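Local coordinates for bifunctional thiamine biosynthesis protein ThiDN (Methanocaldococcus jannaschii DSM 2661, PDB 2PHP) that probably phosphorylates hydroxymethylpyrimidine and its phosphate to the pyrophosphate and, through the C-terminal ThiN domain found here, joins that to a thiazole phosphate, giving thiamine phosphate, at residues K8-V11 / I12-S16. Numbering follows the deposited sequence.
Sequences KEKV and IKNLS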
# COMPACT_ATOMS: atom_id res chain seq x y z
N LYS B 8 23.53 -7.62 -8.91
CA LYS B 8 22.36 -6.90 -8.41
C LYS B 8 21.13 -7.77 -8.21
O LYS B 8 20.38 -7.56 -7.26
CB LYS B 8 22.03 -5.73 -9.34
CG LYS B 8 23.01 -4.58 -9.24
CD LYS B 8 22.57 -3.41 -10.11
CE LYS B 8 23.50 -2.23 -9.97
NZ LYS B 8 23.04 -1.06 -10.77
N GLU B 9 20.92 -8.73 -9.10
CA GLU B 9 19.77 -9.61 -9.00
C GLU B 9 19.85 -10.40 -7.69
O GLU B 9 18.86 -10.53 -6.96
CB GLU B 9 19.73 -10.59 -10.18
CG GLU B 9 18.50 -11.49 -10.19
CD GLU B 9 18.53 -12.52 -11.31
OE1 GLU B 9 19.10 -12.23 -12.39
OE2 GLU B 9 17.99 -13.63 -11.11
N LYS B 10 21.03 -10.92 -7.39
CA LYS B 10 21.19 -11.67 -6.15
C LYS B 10 20.84 -10.82 -4.94
O LYS B 10 20.13 -11.28 -4.03
CB LYS B 10 22.62 -12.21 -6.03
CG LYS B 10 22.87 -13.02 -4.77
CD LYS B 10 22.15 -14.36 -4.83
CE LYS B 10 22.41 -15.18 -3.57
NZ LYS B 10 21.71 -16.49 -3.61
N VAL B 11 21.32 -9.58 -4.92
CA VAL B 11 21.05 -8.67 -3.81
C VAL B 11 19.55 -8.38 -3.68
O VAL B 11 18.99 -8.43 -2.58
CB VAL B 11 21.80 -7.33 -3.99
CG1 VAL B 11 21.30 -6.30 -2.99
CG2 VAL B 11 23.31 -7.56 -3.80
N ILE B 12 18.90 -8.06 -4.80
CA ILE B 12 17.47 -7.79 -4.77
C ILE B 12 16.70 -9.01 -4.26
O ILE B 12 15.77 -8.87 -3.48
CB ILE B 12 16.94 -7.41 -6.18
CG1 ILE B 12 17.52 -6.06 -6.61
CG2 ILE B 12 15.41 -7.40 -6.17
CD1 ILE B 12 17.22 -4.92 -5.67
N LYS B 13 17.11 -10.21 -4.69
CA LYS B 13 16.44 -11.43 -4.25
C LYS B 13 16.63 -11.68 -2.74
O LYS B 13 15.71 -12.16 -2.07
CB LYS B 13 16.95 -12.66 -5.03
CG LYS B 13 16.43 -12.79 -6.44
CD LYS B 13 16.74 -14.17 -7.02
CE LYS B 13 16.49 -14.20 -8.52
NZ LYS B 13 17.20 -15.31 -9.20
N ASN B 14 17.82 -11.37 -2.22
CA ASN B 14 18.09 -11.57 -0.80
C ASN B 14 17.24 -10.63 0.03
O ASN B 14 16.62 -11.04 1.01
CB ASN B 14 19.57 -11.35 -0.49
CG ASN B 14 20.45 -12.43 -1.06
OD1 ASN B 14 20.02 -13.58 -1.21
ND2 ASN B 14 21.70 -12.09 -1.37
N LEU B 15 17.22 -9.36 -0.36
CA LEU B 15 16.42 -8.36 0.36
C LEU B 15 14.94 -8.71 0.33
O LEU B 15 14.24 -8.63 1.34
CB LEU B 15 16.64 -6.97 -0.24
CG LEU B 15 17.92 -6.28 0.24
CD1 LEU B 15 18.28 -5.12 -0.66
CD2 LEU B 15 17.70 -5.83 1.67
N SER B 16 14.46 -9.11 -0.85
CA SER B 16 13.06 -9.47 -1.03
C SER B 16 12.66 -10.65 -0.13
O SER B 16 11.60 -10.62 0.49
CB SER B 16 12.80 -9.83 -2.49
OG SER B 16 13.05 -8.72 -3.32
O HOH W 1 20.66 -16.11 -0.42
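Glu9 and Lys13, four residues apart, lie alongside each other and close a salt bridge, with NZ of Lys13 2.7 Å from OE2 of Glu9. The ammonium meets the anti lone pair of OE2, the one turned away from OE1. Glu9 reaches it because CG is anti to the backbone N (chi1 -176°) and the chain stays extended, while Lys13, also extended, runs back toward the N-terminal end; their aliphatic parts touch as well, Glu9 CG lying 3.8 Å from Lys13 CE.

Lys10 and Asn14 meet differently. Lys10 bends at chi2 (71°) and slants across the amide, its CG 3.7 Å from Asn14 ND2. A water that donates to Asn14 OD1 at 2.7 Å accepts only a weak bond from Lys10 NZ, so this bridge is loose at the lysine end. The other end of the amide, ND2, is hydrogen-bonded to Glu39, tying the helix to strand 37-40.

Val11 and Leu15 point the same way, with CG1 of Val11 4.0 Å from CD1 of Leu15; together with Ile12 they face strands 37-40 and 71-73.

Beneath the side chains, Leu15 N donates to Val11 O at 3.0 Å, one of the helix's main-chain bonds. Ile12 O takes two donors from opposite faces of its plane: Ser16 N, and Ser16 OG at 2.7 Å. Tyr17 of the second subunit packs on Glu9 and Ile12. The i to i+4 spacing is that of any alpha-helix; apolar Val11, Ile12 and Leu15 on the sheet side and charged Glu9, Lys10 and Lys13 away from it make helix 8-22 of the ThiN domain amphipathic, set between the mixed sheet and a neighbouring subunit.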